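Local structure of transcriptional regulator (Corynebacterium diphtheriae, 3LMM) at residues Val40-Arg49 and Ile85-Ile96; Glu55-Glu63 and Thr98-Arg106. The protein is of unknown function but probably acts as a transcriptional regulator, combining a Schlafen AlbA_2 domain with helix-turn-helix family regions. All coordinates share one frame; numbering follows the deposited sequence.

Interaction 1 of 2, residues Val40-Arg49 and Ile85-Ile96; sequences VDFKEEAGRR and IVGIEDKTGRII. With CO (cobalt (II) ion), chain E.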
loop_
_atom_site.group_PDB
_atom_site.type_symbol
_atom_site.label_atom_id
_atom_site.label_comp_id
_atom_site.label_asym_id
_atom_site.label_seq_id
_atom_site.Cartn_x
_atom_site.Cartn_y
_atom_site.Cartn_z
ATOM N N VAL A 40 27.388 8.218 -4.641
ATOM C CA VAL A 40 26.653 7.433 -5.605
ATOM C C VAL A 40 26.764 5.962 -5.199
ATOM O O VAL A 40 27.837 5.476 -4.848
ATOM C CB VAL A 40 27.185 7.686 -7.020
ATOM C CG1 VAL A 40 26.415 6.868 -8.026
ATOM C CG2 VAL A 40 27.055 9.168 -7.349
ATOM N N ASP A 41 25.628 5.273 -5.223
ATOM C CA ASP A 41 25.544 3.871 -4.831
ATOM C C ASP A 41 25.840 2.905 -5.969
ATOM O O ASP A 41 25.039 2.775 -6.896
ATOM C CB ASP A 41 24.136 3.590 -4.281
ATOM C CG ASP A 41 24.090 2.389 -3.344
ATOM O OD1 ASP A 41 25.124 1.712 -3.192
ATOM O OD2 ASP A 41 23.021 2.127 -2.748
ATOM N N PHE A 42 26.987 2.227 -5.896
ATOM C CA PHE A 42 27.365 1.237 -6.918
ATOM C C PHE A 42 26.764 -0.107 -6.557
ATOM O O PHE A 42 27.067 -0.651 -5.500
ATOM C CB PHE A 42 28.884 1.052 -6.997
ATOM C CG PHE A 42 29.611 2.206 -7.625
ATOM C CD1 PHE A 42 31.003 2.242 -7.628
ATOM C CD2 PHE A 42 28.910 3.253 -8.213
ATOM C CE1 PHE A 42 31.685 3.315 -8.187
ATOM C CE2 PHE A 42 29.584 4.332 -8.776
ATOM C CZ PHE A 42 30.978 4.361 -8.770
ATOM N N LYS A 43 25.916 -0.641 -7.426
ATOM C CA LYS A 43 25.316 -1.942 -7.171
ATOM C C LYS A 43 25.434 -2.839 -8.381
ATOM O O LYS A 43 25.349 -2.396 -9.530
ATOM C CB LYS A 43 23.844 -1.826 -6.797
ATOM C CG LYS A 43 23.601 -1.091 -5.503
ATOM C CD LYS A 43 23.030 -1.995 -4.438
ATOM C CE LYS A 43 24.110 -2.689 -3.644
ATOM N NZ LYS A 43 23.475 -3.518 -2.586
ATOM N N GLU A 44 25.611 -4.116 -8.084
ATOM C CA GLU A 44 25.774 -5.161 -9.064
ATOM C C GLU A 44 24.546 -6.065 -9.081
ATOM O O GLU A 44 24.187 -6.625 -8.049
ATOM C CB GLU A 44 26.994 -5.961 -8.671
ATOM C CG GLU A 44 27.197 -7.178 -9.479
ATOM C CD GLU A 44 28.395 -7.948 -9.018
ATOM O OE1 GLU A 44 28.629 -9.038 -9.587
ATOM O OE2 GLU A 44 29.095 -7.472 -8.089
ATOM N N GLU A 45 23.906 -6.211 -10.239
ATOM C CA GLU A 45 22.718 -7.057 -10.339
ATOM C C GLU A 45 23.030 -8.382 -9.675
ATOM O O GLU A 45 23.866 -9.150 -10.158
ATOM C CB GLU A 45 22.336 -7.287 -11.802
ATOM C CG GLU A 45 21.103 -8.155 -12.001
ATOM C CD GLU A 45 20.707 -8.273 -13.463
ATOM O OE1 GLU A 45 19.836 -9.107 -13.783
ATOM O OE2 GLU A 45 21.258 -7.533 -14.307
ATOM N N ALA A 46 22.363 -8.644 -8.557
ATOM C CA ALA A 46 22.600 -9.872 -7.809
ATOM C C ALA A 46 22.145 -11.110 -8.553
ATOM O O ALA A 46 21.354 -11.019 -9.491
ATOM C CB ALA A 46 21.899 -9.799 -6.458
ATOM N N GLY A 47 22.665 -12.260 -8.125
ATOM C CA GLY A 47 22.293 -13.534 -8.710
ATOM C C GLY A 47 22.979 -13.853 -10.013
ATOM O O GLY A 47 22.499 -14.664 -10.802
ATOM N N ARG A 48 24.112 -13.220 -10.255
ATOM C CA ARG A 48 24.800 -13.476 -11.501
ATOM C C ARG A 48 26.244 -13.875 -11.253
ATOM O O ARG A 48 26.932 -14.360 -12.151
ATOM C CB ARG A 48 24.724 -12.241 -12.382
ATOM C CG ARG A 48 24.312 -12.559 -13.787
ATOM C CD ARG A 48 23.185 -11.666 -14.232
ATOM N NE ARG A 48 23.551 -10.256 -14.371
ATOM C CZ ARG A 48 24.322 -9.762 -15.335
ATOM N NH1 ARG A 48 24.833 -10.558 -16.260
ATOM N NH2 ARG A 48 24.545 -8.459 -15.395
ATOM N N ARG A 49 26.693 -13.684 -10.019
ATOM C CA ARG A 49 28.048 -14.041 -9.655
ATOM C C ARG A 49 28.175 -15.526 -9.374
ATOM O O ARG A 49 27.431 -16.089 -8.565
ATOM C CB ARG A 49 28.503 -13.241 -8.438
ATOM C CG ARG A 49 29.511 -12.149 -8.766
ATOM C CD ARG A 49 30.805 -12.713 -9.372
ATOM N NE ARG A 49 31.832 -11.683 -9.466
ATOM C CZ ARG A 49 31.728 -10.595 -10.224
ATOM N NH1 ARG A 49 30.641 -10.407 -10.958
ATOM N NH2 ARG A 49 32.690 -9.679 -10.226
ATOM N N ILE A 85 23.747 3.204 -9.358
ATOM C CA ILE A 85 24.134 2.792 -10.685
ATOM C C ILE A 85 24.177 1.272 -10.636
ATOM O O ILE A 85 25.088 0.698 -10.039
ATOM C CB ILE A 85 25.507 3.322 -11.102
ATOM C CG1 ILE A 85 25.565 4.832 -10.910
ATOM C CG2 ILE A 85 25.736 3.001 -12.574
ATOM C CD1 ILE A 85 26.803 5.487 -11.516
ATOM N N VAL A 86 23.165 0.628 -11.215
ATOM C CA VAL A 86 23.118 -0.824 -11.241
ATOM C C VAL A 86 23.979 -1.285 -12.387
ATOM O O VAL A 86 23.835 -0.798 -13.501
ATOM C CB VAL A 86 21.713 -1.348 -11.477
ATOM C CG1 VAL A 86 21.793 -2.793 -11.927
ATOM C CG2 VAL A 86 20.891 -1.246 -10.199
ATOM N N GLY A 87 24.875 -2.223 -12.114
ATOM C CA GLY A 87 25.753 -2.711 -13.158
ATOM C C GLY A 87 27.204 -2.353 -12.892
ATOM O O GLY A 87 28.052 -2.512 -13.761
ATOM N N ILE A 88 27.487 -1.847 -11.695
ATOM C CA ILE A 88 28.852 -1.507 -11.319
ATOM C C ILE A 88 29.187 -2.205 -10.012
ATOM O O ILE A 88 28.515 -1.996 -8.998
ATOM C CB ILE A 88 29.062 0.035 -11.135
ATOM C CG1 ILE A 88 29.299 0.726 -12.485
ATOM C CG2 ILE A 88 30.292 0.303 -10.284
ATOM C CD1 ILE A 88 28.121 0.684 -13.426
ATOM N N GLU A 89 30.225 -3.035 -10.037
ATOM C CA GLU A 89 30.649 -3.766 -8.844
ATOM C C GLU A 89 30.962 -2.797 -7.722
ATOM O O GLU A 89 31.637 -1.788 -7.923
ATOM C CB GLU A 89 31.889 -4.614 -9.147
ATOM C CG GLU A 89 32.371 -5.485 -7.978
ATOM C CD GLU A 89 33.575 -6.343 -8.339
ATOM O OE1 GLU A 89 34.041 -7.122 -7.479
ATOM O OE2 GLU A 89 34.070 -6.233 -9.481
ATOM N N ASP A 90 30.480 -3.119 -6.534
ATOM C CA ASP A 90 30.698 -2.281 -5.367
ATOM C C ASP A 90 32.162 -2.109 -4.954
ATOM O O ASP A 90 32.968 -3.022 -5.074
ATOM C CB ASP A 90 29.926 -2.850 -4.188
ATOM C CG ASP A 90 30.015 -1.975 -2.976
ATOM O OD1 ASP A 90 29.608 -0.794 -3.084
ATOM O OD2 ASP A 90 30.493 -2.463 -1.922
ATOM N N LYS A 91 32.486 -0.928 -4.438
ATOM C CA LYS A 91 33.842 -0.584 -3.969
ATOM C C LYS A 91 34.936 -0.554 -5.048
ATOM O O LYS A 91 35.732 0.388 -5.107
ATOM C CB LYS A 91 34.273 -1.528 -2.832
ATOM C CG LYS A 91 33.340 -1.491 -1.626
ATOM C CD LYS A 91 33.890 -2.264 -0.440
ATOM C CE LYS A 91 32.823 -2.492 0.636
ATOM N NZ LYS A 91 32.165 -1.252 1.146
ATOM N N THR A 92 34.983 -1.576 -5.893
ATOM C CA THR A 92 35.991 -1.602 -6.929
ATOM C C THR A 92 35.604 -0.626 -8.035
ATOM O O THR A 92 36.391 0.237 -8.435
ATOM C CB THR A 92 36.117 -2.995 -7.529
ATOM O OG1 THR A 92 34.935 -3.315 -8.279
ATOM C CG2 THR A 92 36.295 -4.016 -6.436
ATOM N N GLY A 93 34.376 -0.759 -8.519
ATOM C CA GLY A 93 33.913 0.103 -9.584
ATOM C C GLY A 93 33.982 -0.591 -10.933
ATOM O O GLY A 93 33.786 0.044 -11.962
ATOM N N ARG A 94 34.247 -1.892 -10.940
ATOM C CA ARG A 94 34.324 -2.632 -12.190
ATOM C C ARG A 94 32.979 -2.695 -12.888
ATOM O O ARG A 94 31.965 -2.987 -12.255
ATOM C CB ARG A 94 34.825 -4.043 -11.921
ATOM C CG ARG A 94 36.273 -4.092 -11.534
ATOM C CD ARG A 94 36.685 -5.464 -11.075
ATOM N NE ARG A 94 38.103 -5.475 -10.778
ATOM C CZ ARG A 94 38.726 -6.440 -10.119
ATOM N NH1 ARG A 94 40.036 -6.345 -9.900
ATOM N NH2 ARG A 94 38.045 -7.486 -9.673
ATOM N N ILE A 95 32.970 -2.422 -14.192
ATOM C CA ILE A 95 31.724 -2.466 -14.961
ATOM C C ILE A 95 31.288 -3.910 -15.247
ATOM O O ILE A 95 32.037 -4.679 -15.842
ATOM C CB ILE A 95 31.853 -1.713 -16.320
ATOM C CG1 ILE A 95 31.856 -0.206 -16.093
ATOM C CG2 ILE A 95 30.684 -2.052 -17.230
ATOM C CD1 ILE A 95 33.234 0.411 -16.128
ATOM N N ILE A 96 30.075 -4.261 -14.821
ATOM C CA ILE A 96 29.528 -5.594 -15.032
ATOM C C ILE A 96 28.393 -5.481 -16.034
ATOM O O ILE A 96 28.340 -6.226 -17.006
ATOM C CB ILE A 96 28.953 -6.192 -13.730
ATOM C CG1 ILE A 96 29.929 -6.000 -12.568
ATOM C CG2 ILE A 96 28.615 -7.656 -13.937
ATOM C CD1 ILE A 96 31.307 -6.594 -12.774
HETATM CO CO CO E . 27.002 -0.165 -2.948
#

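Interaction 2 of 2, residues Glu55-Glu63 and Thr98-Arg106; sequences EPGKPENPE and TELDIDWLR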
loop_
_atom_site.group_PDB
_atom_site.type_symbol
_atom_site.label_atom_id
_atom_site.label_comp_id
_atom_site.label_asym_id
_atom_site.label_seq_id
_atom_site.Cartn_x
_atom_site.Cartn_y
_atom_site.Cartn_z
ATOM N N GLU A 55 27.533 -14.743 -15.149
ATOM C CA GLU A 55 26.552 -15.104 -16.172
ATOM C C GLU A 55 25.960 -13.895 -16.888
ATOM O O GLU A 55 25.991 -12.780 -16.371
ATOM C CB GLU A 55 25.435 -15.964 -15.567
ATOM C CG GLU A 55 25.923 -17.247 -14.839
ATOM C CD GLU A 55 26.786 -18.180 -15.699
ATOM O OE1 GLU A 55 27.950 -18.464 -15.300
ATOM O OE2 GLU A 55 26.294 -18.632 -16.763
ATOM N N PRO A 56 25.419 -14.104 -18.099
ATOM C CA PRO A 56 24.831 -13.007 -18.869
ATOM C C PRO A 56 23.545 -12.547 -18.217
ATOM O O PRO A 56 22.843 -13.347 -17.605
ATOM C CB PRO A 56 24.620 -13.628 -20.248
ATOM C CG PRO A 56 24.325 -15.035 -19.934
ATOM C CD PRO A 56 25.287 -15.382 -18.815
ATOM N N GLY A 57 23.251 -11.258 -18.326
ATOM C CA GLY A 57 22.047 -10.722 -17.717
ATOM C C GLY A 57 20.821 -10.895 -18.581
ATOM O O GLY A 57 20.908 -10.833 -19.806
ATOM N N LYS A 58 19.679 -11.120 -17.935
ATOM C CA LYS A 58 18.399 -11.302 -18.624
ATOM C C LYS A 58 17.532 -10.047 -18.422
ATOM O O LYS A 58 17.832 -9.204 -17.568
ATOM C CB LYS A 58 17.661 -12.509 -18.046
ATOM C CG LYS A 58 18.403 -13.823 -18.136
ATOM C CD LYS A 58 18.421 -14.358 -19.550
ATOM C CE LYS A 58 19.035 -15.749 -19.587
ATOM N NZ LYS A 58 19.146 -16.275 -20.975
ATOM N N PRO A 59 16.445 -9.905 -19.203
ATOM C CA PRO A 59 15.592 -8.724 -19.040
ATOM C C PRO A 59 14.854 -8.714 -17.704
ATOM O O PRO A 59 14.592 -7.653 -17.148
ATOM C CB PRO A 59 14.650 -8.816 -20.237
ATOM C CG PRO A 59 14.513 -10.286 -20.437
ATOM C CD PRO A 59 15.945 -10.767 -20.291
ATOM N N GLU A 60 14.523 -9.898 -17.197
ATOM C CA GLU A 60 13.820 -10.031 -15.923
ATOM C C GLU A 60 14.605 -10.855 -14.893
ATOM O O GLU A 60 15.286 -11.819 -15.246
ATOM C CB GLU A 60 12.465 -10.677 -16.151
ATOM C CG GLU A 60 11.475 -9.788 -16.826
ATOM C CD GLU A 60 10.195 -10.533 -17.117
ATOM O OE1 GLU A 60 9.769 -11.346 -16.267
ATOM O OE2 GLU A 60 9.600 -10.299 -18.185
ATOM N N ASN A 61 14.495 -10.487 -13.617
ATOM C CA ASN A 61 15.216 -11.194 -12.561
ATOM C C ASN A 61 14.695 -10.867 -11.157
ATOM O O ASN A 61 15.280 -10.047 -10.447
ATOM C CB ASN A 61 16.701 -10.840 -12.644
ATOM C CG ASN A 61 17.522 -11.507 -11.566
ATOM O OD1 ASN A 61 18.733 -11.301 -11.485
ATOM N ND2 ASN A 61 16.871 -12.315 -10.728
ATOM N N PRO A 62 13.612 -11.534 -10.725
ATOM C CA PRO A 62 13.041 -11.286 -9.397
ATOM C C PRO A 62 14.023 -11.237 -8.231
ATOM O O PRO A 62 13.878 -10.406 -7.345
ATOM C CB PRO A 62 12.008 -12.400 -9.253
ATOM C CG PRO A 62 12.589 -13.490 -10.068
ATOM C CD PRO A 62 13.037 -12.756 -11.307
ATOM N N GLU A 63 15.013 -12.117 -8.213
ATOM C CA GLU A 63 15.974 -12.095 -7.119
ATOM C C GLU A 63 16.678 -10.744 -7.095
ATOM O O GLU A 63 16.843 -10.143 -6.041
ATOM C CB GLU A 63 17.014 -13.204 -7.281
ATOM C CG GLU A 63 18.000 -13.324 -6.115
ATOM C CD GLU A 63 19.204 -14.198 -6.447
ATOM O OE1 GLU A 63 19.991 -14.521 -5.523
ATOM O OE2 GLU A 63 19.367 -14.553 -7.639
ATOM N N THR A 98 23.986 -4.741 -16.976
ATOM C CA THR A 98 22.705 -5.338 -16.664
ATOM C C THR A 98 21.739 -5.131 -17.818
ATOM O O THR A 98 21.730 -4.078 -18.446
ATOM C CB THR A 98 22.130 -4.758 -15.348
ATOM O OG1 THR A 98 20.755 -5.135 -15.218
ATOM C CG2 THR A 98 22.259 -3.251 -15.337
ATOM N N GLU A 99 20.938 -6.156 -18.096
ATOM C CA GLU A 99 19.991 -6.114 -19.194
ATOM C C GLU A 99 18.559 -6.038 -18.694
ATOM O O GLU A 99 17.609 -6.204 -19.460
ATOM C CB GLU A 99 20.175 -7.356 -20.065
ATOM C CG GLU A 99 21.634 -7.643 -20.413
ATOM C CD GLU A 99 22.249 -6.589 -21.320
ATOM O OE1 GLU A 99 23.416 -6.185 -21.062
ATOM O OE2 GLU A 99 21.576 -6.175 -22.300
ATOM N N LEU A 100 18.408 -5.787 -17.400
ATOM C CA LEU A 100 17.087 -5.702 -16.793
ATOM C C LEU A 100 16.209 -4.703 -17.539
ATOM O O LEU A 100 16.639 -3.607 -17.868
ATOM C CB LEU A 100 17.220 -5.303 -15.315
ATOM C CG LEU A 100 17.916 -6.325 -14.411
ATOM C CD1 LEU A 100 18.390 -5.667 -13.139
ATOM C CD2 LEU A 100 16.968 -7.480 -14.110
ATOM N N ASP A 101 14.974 -5.087 -17.821
ATOM C CA ASP A 101 14.080 -4.189 -18.519
ATOM C C ASP A 101 13.660 -3.077 -17.567
ATOM O O ASP A 101 13.269 -3.334 -16.427
ATOM C CB ASP A 101 12.854 -4.946 -19.021
ATOM C CG ASP A 101 11.892 -4.059 -19.779
ATOM O OD1 ASP A 101 10.694 -4.038 -19.410
ATOM O OD2 ASP A 101 12.331 -3.394 -20.746
ATOM N N ILE A 102 13.743 -1.840 -18.043
ATOM C CA ILE A 102 13.380 -0.684 -17.232
ATOM C C ILE A 102 11.974 -0.791 -16.655
ATOM O O ILE A 102 11.789 -0.787 -15.432
ATOM C CB ILE A 102 13.445 0.615 -18.043
ATOM C CG1 ILE A 102 14.837 0.789 -18.645
ATOM C CG2 ILE A 102 13.135 1.804 -17.135
ATOM C CD1 ILE A 102 15.888 1.135 -17.623
ATOM N N ASP A 103 10.985 -0.864 -17.540
ATOM C CA ASP A 103 9.598 -0.956 -17.107
ATOM C C ASP A 103 9.401 -2.098 -16.121
ATOM O O ASP A 103 8.745 -1.933 -15.088
ATOM C CB ASP A 103 8.663 -1.138 -18.309
ATOM C CG ASP A 103 8.615 0.089 -19.194
ATOM O OD1 ASP A 103 8.419 1.199 -18.654
ATOM O OD2 ASP A 103 8.773 -0.049 -20.428
ATOM N N TRP A 104 9.978 -3.253 -16.431
ATOM C CA TRP A 104 9.848 -4.399 -15.545
ATOM C C TRP A 104 10.385 -4.065 -14.151
ATOM O O TRP A 104 9.683 -4.221 -13.153
ATOM C CB TRP A 104 10.611 -5.588 -16.107
ATOM C CG TRP A 104 10.517 -6.780 -15.216
ATOM C CD1 TRP A 104 9.538 -7.731 -15.213
ATOM C CD2 TRP A 104 11.414 -7.122 -14.156
ATOM N NE1 TRP A 104 9.773 -8.644 -14.215
ATOM C CE2 TRP A 104 10.917 -8.292 -13.550
ATOM C CE3 TRP A 104 12.591 -6.545 -13.658
ATOM C CZ2 TRP A 104 11.556 -8.901 -12.474
ATOM C CZ3 TRP A 104 13.223 -7.151 -12.592
ATOM C CH2 TRP A 104 12.704 -8.315 -12.011
ATOM N N LEU A 105 11.635 -3.616 -14.096
ATOM C CA LEU A 105 12.259 -3.257 -12.838
ATOM C C LEU A 105 11.506 -2.124 -12.124
ATOM O O LEU A 105 11.259 -2.207 -10.925
ATOM C CB LEU A 105 13.722 -2.862 -13.071
ATOM C CG LEU A 105 14.542 -2.402 -11.850
ATOM C CD1 LEU A 105 14.458 -3.452 -10.767
ATOM C CD2 LEU A 105 15.988 -2.145 -12.246
ATOM N N ARG A 106 11.134 -1.065 -12.838
ATOM C CA ARG A 106 10.407 0.011 -12.186
ATOM C C ARG A 106 9.159 -0.558 -11.514
ATOM O O ARG A 106 8.979 -0.425 -10.300
ATOM C CB ARG A 106 10.018 1.095 -13.189
ATOM C CG ARG A 106 10.862 2.364 -13.071
ATOM C CD ARG A 106 10.550 3.374 -14.172
ATOM N NE ARG A 106 9.160 3.825 -14.129
ATOM C CZ ARG A 106 8.676 4.687 -13.240
ATOM N NH1 ARG A 106 7.397 5.030 -13.283
ATOM N NH2 ARG A 106 9.472 5.215 -12.319
#

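Interaction 1 of 2, residues Val40-Arg49 and Ile85-Ile96
The ring of Phe-42 receives Ile-88 over one face: methyl CG2 sits 3.6 Å from the centroid, a CH-pi contact displaced toward CG and CD1. Oblique to the ring lie Ile-85 CD1, Gly-93 CA and the carbonyl of Glu-89; Ile-22 packs on it too, and Lys-33 makes a cation-pi contact. With CG anti to its carbonyl carbon (chi1 -73°), Phe-42 runs alongside Ile-85, its large apolar ring suiting the sheet's buried side. The exposed, loosely ordered Arg-49 has Ile-96 CD1 at its guanidinium edge and is modelled with NH1 2.8 Å from Glu-44 OE1, a salt bridge, plus a long one from NH2 to Glu-89 OE2.

Strands 41-43 and 82-86 pair in parallel within a beta-alpha-beta unit. Ile-85 N donates to Asp-41 O (2.8 Å) and Lys-43 N to Ile-85 O (3.1 Å). Just past strand 82-86, Gly-87 N and, from above the carbonyl plane, Ile-88 N both donate to Lys-43 O. Gly-87 suits its phi of 114°, where a side chain would jam against Val-86 O.

Phe-42 O (2.6 Å), Asp-41 OD1 and Asp-90 OD1 (each 2.7 Å) bind the cobalt(II) ion. Arg-151 also pairs with Asp-41; cation and arginine probably offset the carboxylates' mutual repulsion.

Interaction 2 of 2, residues Glu55-Glu63 and Thr98-Arg106
Gly-57 meets Glu-99 first: its carbonyl oxygen lies 3.3 Å from Glu-99 CG, so the aliphatic part of the glutamate covers the backbone while its carboxylate leads away. Gly-57, without a side chain, presents only backbone to Glu-99, and the two chains run close. Lys-58 continues the approach through its backbone, its carbonyl facing Glu-99 and Leu-100, and its long side chain turns outward.

Pro-59 makes the polar link. Its carbonyl oxygen accepts from Asp-101 N at 2.7 Å, in the carbonyl plane and on a lone pair, and the CA of Leu-100 approaches the same oxygen. In the other direction Pro-59 CA makes a nearly straight C-H...O contact with Glu-99 O. Proline suits this position because the chain here takes a phi within the narrow range that its ring imposes.

The two segments here lead into helices 62-77 and 102-113 of the AlbA_2 region, with Asn-61 and Asp-101 at the N-cap positions. Asp-101 also accepts from Trp-104 N through OD1 (3.2 Å), met from above the carboxylate plane, a capping bond that secures the first turn.

Glu-60 then lays its methylenes over the indole. CG stands 3.3 Å from the centroid of the five-membered ring, 14° off the normal; the chain runs on extended, and the carboxylate plane lies 15° from that of the ring. Trp-104 reaches this place with its CG anti to the backbone N (chi1 179°), which sends the indole across to the incoming chain. Farther along the same face, the backbone N of Asn-61 lies 3.2 Å from Trp-104 CH2, while Asn-61 CB packs on Leu-100 CD2 (3.7 Å). Pro-62, a rigid residue well suited to a first helical turn, brings CA to the indole's edge, in its plane.

Interaction 1 is largely buried and interaction 2 lies at the surface, although both fall in the same AlbA_2 region, their centres about 14 Å apart. Helix 62-77 relates them: it connects the two strands paired in interaction 1, and its N-terminal end takes part in interaction 2. The first contact combines parallel strand bonding, apolar packing and a metal site; the second relies on one cross-segment backbone hydrogen bond and an indole covered by an acidic side chain and backbone. They meet directly where Glu-45 OE2 and Thr-98 OG1 lie 2.6 Å apart, a probable hydrogen bond, and where the Arg-48 and Glu-55 backbones probably bond.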